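Local coordinates for protein phospho-furanose lactonase (Mycoplasma synoviae, PDB 3OVG) that hydrolyses D-xylono-1,4-lactone 5-phosphate and L-arabino-1,4-lactone 5-phosphate, and also carboxy 1,4-lactones, with two zinc ions per subunit, at residues A[20-34]-A[63-77]. Residues are numbered along the deposited sequence; the frame is centred on the assembly and turned at random.
Sequences LGITDCHDHFIKNGG and GSTIVTMDPPNVGRD. With ZN (zinc ion), chain G.
Ile22 O is gripped by two backbone donors, Ser64 N at 2.9 Å and Thr65 N at 3.0 Å. Two residues earlier, Leu20 O accepts from Thr65 OG1 at 2.7 Å, on a lone pair in the carbonyl plane. Strands 22-25 and 63-68 then run parallel, with Asp24 bonding through N to Thr65 O and through O to Val67 N. A beta bulge shifts the register by one before Asp27, which bonds to Val67 and Met69. Two ligands of one zinc ion follow, His26 and His28. With CG turned opposite the backbone N (chi1 -179°), His26 reaches the metal. Met69 CB lies 3.8 Å from the centroid of the His26 ring, over one face, a CH-pi contact. His26 NE2 binds zinc at 2.4 Å and its ND1 bonds to Ser215 OG. His28 binds the same ion through NE2, while its ND1 donates to Asp70 OD2 at 2.6 Å. That oxygen lies near the ring plane, but the carboxylate is turned 64° from it. Together with the zinc bond it holds the ring's rotation. Past the zinc site, Phe29 CZ meets Ile66 CD1 at the ring edge, 3.6 Å away. Asp274 and carboxylated Lys155 complete this zinc's protein ligands: the His-X-His metal site at the C-terminal end of the first barrel strand of the phosphotriesterase family TIM barrel.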
ATOM      1  N   LEU A  20     -34.872 -30.245 -10.474  1.00 18.18           N
ATOM      2  CA  LEU A  20     -33.875 -29.417  -9.794  1.00 19.27           C
ATOM      3  C   LEU A  20     -33.260 -30.134  -8.586  1.00 19.24           C
ATOM      4  O   LEU A  20     -32.058 -30.034  -8.376  1.00 17.60           O
ATOM      5  CB  LEU A  20     -34.470 -28.052  -9.377  1.00 18.16           C
ATOM      6  CG  LEU A  20     -34.649 -26.975 -10.477  1.00 17.06           C
ATOM      7  CD1 LEU A  20     -35.589 -25.807 -10.101  1.00 15.39           C
ATOM      8  CD2 LEU A  20     -33.307 -26.404 -10.945  1.00 18.53           C
ATOM      9  N   GLY A  21     -34.084 -30.840  -7.797  1.00 18.15           N
ATOM     10  CA  GLY A  21     -33.617 -31.514  -6.592  1.00 17.70           C
ATOM     11  C   GLY A  21     -32.998 -30.542  -5.594  1.00 19.23           C
ATOM     12  O   GLY A  21     -33.371 -29.354  -5.558  1.00 15.26           O
ATOM     13  N   ILE A  22     -32.050 -31.036  -4.795  1.00 16.52           N
ATOM     14  CA  ILE A  22     -31.341 -30.183  -3.864  1.00 17.10           C
ATOM     15  C   ILE A  22     -30.463 -29.181  -4.641  1.00 20.00           C
ATOM     16  O   ILE A  22     -29.649 -29.556  -5.497  1.00 18.09           O
ATOM     17  CB  ILE A  22     -30.496 -30.987  -2.884  1.00 18.87           C
ATOM     18  CG1 ILE A  22     -31.414 -31.871  -2.003  1.00 19.17           C
ATOM     19  CG2 ILE A  22     -29.627 -30.043  -2.080  1.00 17.92           C
ATOM     20  CD1 ILE A  22     -30.684 -32.634  -0.844  1.00 17.44           C
ATOM     21  N   THR A  23     -30.668 -27.899  -4.354  1.00 18.74           N
ATOM     22  CA  THR A  23     -30.051 -26.835  -5.128  1.00 19.80           C
ATOM     23  C   THR A  23     -29.261 -25.869  -4.262  1.00 17.90           C
ATOM     24  O   THR A  23     -29.756 -25.313  -3.278  1.00 16.49           O
ATOM     25  CB  THR A  23     -31.110 -26.013  -5.926  1.00 19.33           C
ATOM     26  OG1 THR A  23     -31.907 -26.900  -6.725  1.00 17.85           O
ATOM     27  CG2 THR A  23     -30.433 -24.959  -6.821  1.00 16.42           C
ATOM     28  N   ASP A  24     -28.026 -25.671  -4.685  1.00 18.31           N
ATOM     29  CA  ASP A  24     -27.128 -24.697  -4.123  1.00 16.68           C
ATOM     30  C   ASP A  24     -27.405 -23.446  -4.947  1.00 18.59           C
ATOM     31  O   ASP A  24     -27.085 -23.425  -6.140  1.00 18.90           O
ATOM     32  CB  ASP A  24     -25.723 -25.228  -4.365  1.00 16.10           C
ATOM     33  CG  ASP A  24     -24.637 -24.219  -4.103  1.00 18.40           C
ATOM     34  OD1 ASP A  24     -24.911 -23.040  -3.762  1.00 17.18           O
ATOM     35  OD2 ASP A  24     -23.475 -24.656  -4.233  1.00 19.64           O
ATOM     36  N   CYS A  25     -27.974 -22.415  -4.322  1.00 16.62           N
ATOM     37  CA  CYS A  25     -28.552 -21.292  -5.068  1.00 18.06           C
ATOM     38  C   CYS A  25     -27.590 -20.162  -5.424  1.00 17.58           C
ATOM     39  O   CYS A  25     -27.994 -19.205  -6.086  1.00 17.40           O
ATOM     40  CB  CYS A  25     -29.785 -20.729  -4.347  1.00 16.52           C
ATOM     41  SG  CYS A  25     -31.211 -21.865  -4.479  1.00 17.85           S
ATOM     42  N   HIS A  26     -26.326 -20.279  -5.025  1.00 17.20           N
ATOM     43  CA  HIS A  26     -25.343 -19.252  -5.333  1.00 17.28           C
ATOM     44  C   HIS A  26     -23.940 -19.790  -5.108  1.00 18.30           C
ATOM     45  O   HIS A  26     -23.517 -19.977  -3.982  1.00 16.02           O
ATOM     46  CB  HIS A  26     -25.616 -17.996  -4.492  1.00 18.65           C
ATOM     47  CG  HIS A  26     -24.676 -16.861  -4.750  1.00 20.08           C
ATOM     48  ND1 HIS A  26     -25.059 -15.537  -4.631  1.00 20.63           N
ATOM     49  CD2 HIS A  26     -23.369 -16.849  -5.111  1.00 19.51           C
ATOM     50  CE1 HIS A  26     -24.019 -14.763  -4.886  1.00 23.20           C
ATOM     51  NE2 HIS A  26     -22.982 -15.533  -5.178  1.00 19.84           N
ATOM     52  N   ASP A  27     -23.228 -20.054  -6.201  1.00 18.28           N
ATOM     53  CA  ASP A  27     -21.910 -20.639  -6.080  1.00 18.17           C
ATOM     54  C   ASP A  27     -21.084 -20.416  -7.333  1.00 17.14           C
ATOM     55  O   ASP A  27     -21.533 -19.713  -8.256  1.00 17.60           O
ATOM     56  CB  ASP A  27     -22.031 -22.128  -5.740  1.00 18.42           C
ATOM     57  CG  ASP A  27     -21.056 -22.539  -4.657  1.00 18.46           C
ATOM     58  OD1 ASP A  27     -19.893 -22.087  -4.732  1.00 17.48           O
ATOM     59  OD2 ASP A  27     -21.444 -23.284  -3.730  1.00 19.49           O
ATOM     60  N   HIS A  28     -19.897 -21.014  -7.384  1.00 16.48           N
ATOM     61  CA  HIS A  28     -18.973 -20.699  -8.449  1.00 17.06           C
ATOM     62  C   HIS A  28     -18.121 -21.893  -8.729  1.00 18.00           C
ATOM     63  O   HIS A  28     -17.954 -22.726  -7.869  1.00 17.08           O
ATOM     64  CB  HIS A  28     -18.057 -19.531  -8.059  1.00 15.86           C
ATOM     65  CG  HIS A  28     -18.805 -18.296  -7.715  1.00 16.31           C
ATOM     66  ND1 HIS A  28     -19.207 -17.391  -8.666  1.00 17.59           N
ATOM     67  CD2 HIS A  28     -19.293 -17.849  -6.534  1.00 18.50           C
ATOM     68  CE1 HIS A  28     -19.898 -16.427  -8.090  1.00 18.57           C
ATOM     69  NE2 HIS A  28     -19.972 -16.689  -6.797  1.00 18.71           N
ATOM     70  N   PHE A  29     -17.552 -21.941  -9.928  1.00 16.38           N
ATOM     71  CA  PHE A  29     -16.514 -22.911 -10.220  1.00 17.92           C
ATOM     72  C   PHE A  29     -15.396 -22.244 -10.996  1.00 17.32           C
ATOM     73  O   PHE A  29     -14.226 -22.313 -10.606  1.00 15.86           O
ATOM     74  CB  PHE A  29     -17.084 -24.091 -11.004  1.00 16.55           C
ATOM     75  CG  PHE A  29     -17.901 -25.026 -10.164  1.00 17.36           C
ATOM     76  CD1 PHE A  29     -17.315 -25.735  -9.122  1.00 17.75           C
ATOM     77  CD2 PHE A  29     -19.243 -25.212 -10.423  1.00 16.22           C
ATOM     78  CE1 PHE A  29     -18.088 -26.627  -8.320  1.00 18.45           C
ATOM     79  CE2 PHE A  29     -20.011 -26.091  -9.639  1.00 18.43           C
ATOM     80  CZ  PHE A  29     -19.425 -26.810  -8.596  1.00 15.85           C
ATOM     81  N   ILE A  30     -15.771 -21.614 -12.109  1.00 15.60           N
ATOM     82  CA  ILE A  30     -14.830 -20.884 -12.935  1.00 16.54           C
ATOM     83  C   ILE A  30     -15.031 -19.373 -12.782  1.00 18.96           C
ATOM     84  O   ILE A  30     -16.142 -18.863 -12.963  1.00 18.13           O
ATOM     85  CB  ILE A  30     -15.013 -21.265 -14.414  1.00 17.84           C
ATOM     86  CG1 ILE A  30     -14.908 -22.799 -14.574  1.00 16.60           C
ATOM     87  CG2 ILE A  30     -13.995 -20.498 -15.294  1.00 17.53           C
ATOM     88  CD1 ILE A  30     -13.517 -23.356 -14.321  1.00 16.21           C
ATOM     89  N   LYS A  31     -13.954 -18.678 -12.430  1.00 17.02           N
ATOM     90  CA  LYS A  31     -13.900 -17.233 -12.458  1.00 19.66           C
ATOM     91  C   LYS A  31     -12.703 -16.898 -13.322  1.00 21.15           C
ATOM     92  O   LYS A  31     -11.535 -17.080 -12.930  1.00 21.66           O
ATOM     93  CB  LYS A  31     -13.735 -16.643 -11.051  1.00 19.52           C
ATOM     94  CG  LYS A  31     -15.018 -16.695 -10.192  1.00 21.67           C
ATOM     95  CD  LYS A  31     -14.789 -16.038  -8.788  1.00 22.26           C
ATOM     96  CE  LYS A  31     -16.124 -15.877  -8.018  1.00 20.92           C
ATOM     97  NZ  LYS A  31     -15.973 -14.974  -6.805  1.00 19.05           N
ATOM     98  N   ASN A  32     -12.995 -16.428 -14.517  1.00 21.62           N
ATOM     99  CA  ASN A  32     -11.969 -16.231 -15.515  1.00 21.70           C
ATOM    100  C   ASN A  32     -11.617 -14.742 -15.636  1.00 22.45           C
ATOM    101  O   ASN A  32     -12.219 -14.015 -16.410  1.00 25.87           O
ATOM    102  CB  ASN A  32     -12.508 -16.808 -16.834  1.00 22.41           C
ATOM    103  CG  ASN A  32     -11.520 -16.728 -17.959  1.00 27.45           C
ATOM    104  OD1 ASN A  32     -11.901 -16.536 -19.126  1.00 29.26           O
ATOM    105  ND2 ASN A  32     -10.250 -16.875 -17.636  1.00 21.18           N
ATOM    106  N   GLY A  33     -10.646 -14.278 -14.857  1.00 23.95           N
ATOM    107  CA  GLY A  33     -10.286 -12.874 -14.881  1.00 23.31           C
ATOM    108  C   GLY A  33     -11.402 -11.952 -14.405  1.00 23.95           C
ATOM    109  O   GLY A  33     -12.296 -12.352 -13.660  1.00 21.82           O
ATOM    110  N   GLY A  34     -11.345 -10.699 -14.819  1.00 25.83           N
ATOM    111  CA  GLY A  34     -12.393  -9.769 -14.457  1.00 23.76           C
ATOM    112  C   GLY A  34     -11.972  -8.939 -13.274  1.00 25.56           C
ATOM    113  O   GLY A  34     -10.916  -9.193 -12.671  1.00 24.67           O
ATOM    114  N   GLY A  63     -26.784 -33.596  -3.652  1.00 20.75           N
ATOM    115  CA  GLY A  63     -27.127 -32.387  -4.363  1.00 19.68           C
ATOM    116  C   GLY A  63     -27.387 -32.723  -5.818  1.00 19.76           C
ATOM    117  O   GLY A  63     -26.915 -33.756  -6.301  1.00 17.26           O
ATOM    118  N   SER A  64     -28.124 -31.853  -6.506  1.00 18.81           N
ATOM    119  CA  SER A  64     -28.312 -31.955  -7.962  1.00 19.45           C
ATOM    120  C   SER A  64     -27.947 -30.668  -8.689  1.00 19.38           C
ATOM    121  O   SER A  64     -27.250 -30.681  -9.701  1.00 19.12           O
ATOM    122  CB  SER A  64     -29.784 -32.269  -8.309  1.00 20.18           C
ATOM    123  OG  SER A  64     -30.149 -33.598  -7.980  1.00 22.14           O
ATOM    124  N   THR A  65     -28.452 -29.535  -8.204  1.00 19.72           N
ATOM    125  CA  THR A  65     -28.329 -28.330  -9.004  1.00 16.31           C
ATOM    126  C   THR A  65     -27.424 -27.251  -8.403  1.00 16.60           C
ATOM    127  O   THR A  65     -27.512 -26.945  -7.224  1.00 16.70           O
ATOM    128  CB  THR A  65     -29.721 -27.743  -9.345  1.00 18.04           C
ATOM    129  OG1 THR A  65     -30.484 -28.723 -10.069  1.00 17.14           O
ATOM    130  CG2 THR A  65     -29.562 -26.497 -10.182  1.00 15.99           C
ATOM    131  N   ILE A  66     -26.564 -26.667  -9.224  1.00 15.94           N
ATOM    132  CA  ILE A  66     -25.792 -25.521  -8.770  1.00 17.47           C
ATOM    133  C   ILE A  66     -26.024 -24.316  -9.663  1.00 16.88           C
ATOM    134  O   ILE A  66     -25.861 -24.395 -10.874  1.00 17.27           O
ATOM    135  CB  ILE A  66     -24.274 -25.861  -8.638  1.00 16.14           C
ATOM    136  CG1 ILE A  66     -24.076 -26.859  -7.509  1.00 16.24           C
ATOM    137  CG2 ILE A  66     -23.449 -24.608  -8.368  1.00 17.42           C
ATOM    138  CD1 ILE A  66     -22.752 -27.568  -7.519  1.00 14.98           C
ATOM    139  N   VAL A  67     -26.455 -23.204  -9.067  1.00 17.11           N
ATOM    140  CA  VAL A  67     -26.593 -21.949  -9.803  1.00 14.76           C
ATOM    141  C   VAL A  67     -25.286 -21.122  -9.699  1.00 16.42           C
ATOM    142  O   VAL A  67     -24.952 -20.579  -8.647  1.00 17.47           O
ATOM    143  CB  VAL A  67     -27.774 -21.116  -9.262  1.00 16.29           C
ATOM    144  CG1 VAL A  67     -28.058 -19.891 -10.142  1.00 14.45           C
ATOM    145  CG2 VAL A  67     -29.038 -22.005  -9.121  1.00 15.99           C
ATOM    146  N   THR A  68     -24.570 -20.993 -10.802  1.00 15.13           N
ATOM    147  CA  THR A  68     -23.333 -20.243 -10.785  1.00 15.65           C
ATOM    148  C   THR A  68     -23.603 -18.755 -11.058  1.00 14.98           C
ATOM    149  O   THR A  68     -24.000 -18.373 -12.157  1.00 17.48           O
ATOM    150  CB  THR A  68     -22.301 -20.838 -11.775  1.00 16.88           C
ATOM    151  OG1 THR A  68     -22.851 -20.842 -13.092  1.00 16.10           O
ATOM    152  CG2 THR A  68     -21.980 -22.294 -11.386  1.00 16.98           C
HETATM  153  N   MSE A  69     -23.368 -17.920 -10.054  1.00 14.72           N
HETATM  154  CA  MSE A  69     -23.800 -16.530 -10.111  1.00 17.39           C
HETATM  155  C   MSE A  69     -22.738 -15.532 -10.655  1.00 16.51           C
HETATM  156  O   MSE A  69     -22.417 -14.547 -10.008  1.00 17.84           O
HETATM  157  CB  MSE A  69     -24.317 -16.086  -8.730  1.00 16.08           C
HETATM  158  CG  MSE A  69     -25.639 -16.800  -8.302  1.00 16.92           C
HETATM  159 SE   MSE A  69     -27.119 -16.536  -9.595  1.00 25.58          SE
HETATM  160  CE  MSE A  69     -26.887 -14.603 -10.037  1.00 15.22           C
ATOM    161  N   ASP A  70     -22.212 -15.787 -11.842  1.00 16.64           N
ATOM    162  CA  ASP A  70     -21.268 -14.844 -12.430  1.00 17.30           C
ATOM    163  C   ASP A  70     -21.911 -14.045 -13.572  1.00 17.47           C
ATOM    164  O   ASP A  70     -22.279 -14.611 -14.591  1.00 18.01           O
ATOM    165  CB  ASP A  70     -20.080 -15.614 -12.956  1.00 18.20           C
ATOM    166  CG  ASP A  70     -19.637 -16.724 -11.987  1.00 20.60           C
ATOM    167  OD1 ASP A  70     -20.116 -17.880 -12.150  1.00 19.08           O
ATOM    168  OD2 ASP A  70     -18.828 -16.417 -11.082  1.00 18.34           O
ATOM    169  N   PRO A  71     -22.061 -12.731 -13.398  1.00 18.18           N
ATOM    170  CA  PRO A  71     -22.622 -11.980 -14.524  1.00 15.80           C
ATOM    171  C   PRO A  71     -21.548 -11.917 -15.619  1.00 16.60           C
ATOM    172  O   PRO A  71     -20.372 -12.134 -15.358  1.00 15.72           O
ATOM    173  CB  PRO A  71     -22.840 -10.577 -13.950  1.00 16.03           C
ATOM    174  CG  PRO A  71     -21.977 -10.498 -12.678  1.00 15.66           C
ATOM    175  CD  PRO A  71     -21.403 -11.870 -12.402  1.00 17.33           C
ATOM    176  N   PRO A  72     -21.948 -11.607 -16.848  1.00 16.20           N
ATOM    177  CA  PRO A  72     -21.023 -11.725 -17.995  1.00 17.45           C
ATOM    178  C   PRO A  72     -19.656 -11.067 -17.773  1.00 16.42           C
ATOM    179  O   PRO A  72     -18.627 -11.636 -18.134  1.00 16.42           O
ATOM    180  CB  PRO A  72     -21.747 -10.976 -19.124  1.00 15.56           C
ATOM    181  CG  PRO A  72     -23.137 -10.728 -18.659  1.00 15.10           C
ATOM    182  CD  PRO A  72     -23.305 -11.203 -17.237  1.00 16.38           C
ATOM    183  N   ASN A  73     -19.652  -9.862 -17.203  1.00 16.94           N
ATOM    184  CA  ASN A  73     -18.430  -9.054 -17.185  1.00 17.57           C
ATOM    185  C   ASN A  73     -17.565  -9.283 -15.954  1.00 18.46           C
ATOM    186  O   ASN A  73     -16.519  -8.679 -15.834  1.00 19.70           O
ATOM    187  CB  ASN A  73     -18.768  -7.576 -17.282  1.00 16.30           C
ATOM    188  CG  ASN A  73     -19.564  -7.246 -18.546  1.00 18.03           C
ATOM    189  OD1 ASN A  73     -19.091  -7.448 -19.679  1.00 17.48           O
ATOM    190  ND2 ASN A  73     -20.762  -6.745 -18.356  1.00 13.95           N
ATOM    191  N   VAL A  74     -18.013 -10.135 -15.043  1.00 16.12           N
ATOM    192  CA  VAL A  74     -17.240 -10.392 -13.837  1.00 17.13           C
ATOM    193  C   VAL A  74     -16.958 -11.899 -13.686  1.00 17.92           C
ATOM    194  O   VAL A  74     -17.648 -12.604 -12.977  1.00 18.23           O
ATOM    195  CB  VAL A  74     -17.921  -9.750 -12.616  1.00 18.04           C
ATOM    196  CG1 VAL A  74     -17.110  -9.975 -11.335  1.00 20.77           C
ATOM    197  CG2 VAL A  74     -18.056  -8.257 -12.859  1.00 17.38           C
ATOM    198  N   GLY A  75     -15.973 -12.389 -14.431  1.00 17.94           N
ATOM    199  CA  GLY A  75     -15.491 -13.750 -14.265  1.00 20.32           C
ATOM    200  C   GLY A  75     -16.146 -14.907 -15.003  1.00 17.85           C
ATOM    201  O   GLY A  75     -15.581 -16.009 -15.021  1.00 19.95           O
ATOM    202  N   ARG A  76     -17.294 -14.660 -15.637  1.00 16.90           N
ATOM    203  CA  ARG A  76     -18.102 -15.724 -16.229  1.00 15.48           C
ATOM    204  C   ARG A  76     -17.358 -16.369 -17.365  1.00 19.26           C
ATOM    205  O   ARG A  76     -16.761 -15.678 -18.219  1.00 18.68           O
ATOM    206  CB  ARG A  76     -19.447 -15.186 -16.729  1.00 15.37           C
ATOM    207  CG  ARG A  76     -20.468 -16.276 -17.020  1.00 15.87           C
ATOM    208  CD  ARG A  76     -21.798 -15.725 -17.615  1.00 16.49           C
ATOM    209  NE  ARG A  76     -21.613 -15.284 -19.008  1.00 14.85           N
ATOM    210  CZ  ARG A  76     -22.557 -14.754 -19.786  1.00 16.65           C
ATOM    211  NH1 ARG A  76     -23.797 -14.545 -19.314  1.00 13.24           N
ATOM    212  NH2 ARG A  76     -22.230 -14.392 -21.053  1.00 14.28           N
ATOM    213  N   ASP A  77     -17.418 -17.694 -17.399  1.00 18.61           N
ATOM    214  CA  ASP A  77     -16.750 -18.467 -18.443  1.00 18.21           C
ATOM    215  C   ASP A  77     -17.751 -19.506 -18.956  1.00 18.12           C
ATOM    216  O   ASP A  77     -17.959 -20.556 -18.343  1.00 16.24           O
ATOM    217  CB  ASP A  77     -15.459 -19.100 -17.896  1.00 19.36           C
ATOM    218  CG  ASP A  77     -14.636 -19.812 -18.979  1.00 20.61           C
ATOM    219  OD1 ASP A  77     -15.226 -20.274 -19.977  1.00 19.55           O
ATOM    220  OD2 ASP A  77     -13.402 -19.938 -18.811  1.00 21.03           O
TER
HETATM  221 ZN    ZN G 362     -20.640 -15.080  -5.311  1.00 34.02          ZN
HETATM  222  O   HOH W   1     -30.896 -33.709  -5.318  1.00 20.52           O
HETATM  223  O   HOH W   2     -18.287 -19.725 -11.500  1.00 18.85           O
HETATM  224  O   HOH W   3     -18.076 -18.893 -15.045  1.00 16.35           O
HETATM  225  O   HOH W   4     -18.230 -14.407  -5.437  1.00 24.73           O
HETATM  226  O   HOH W   5     -14.134 -11.604 -16.373  1.00 23.06           O
HETATM  227  O   HOH W   6     -20.266 -13.615  -3.507  1.00 25.33           O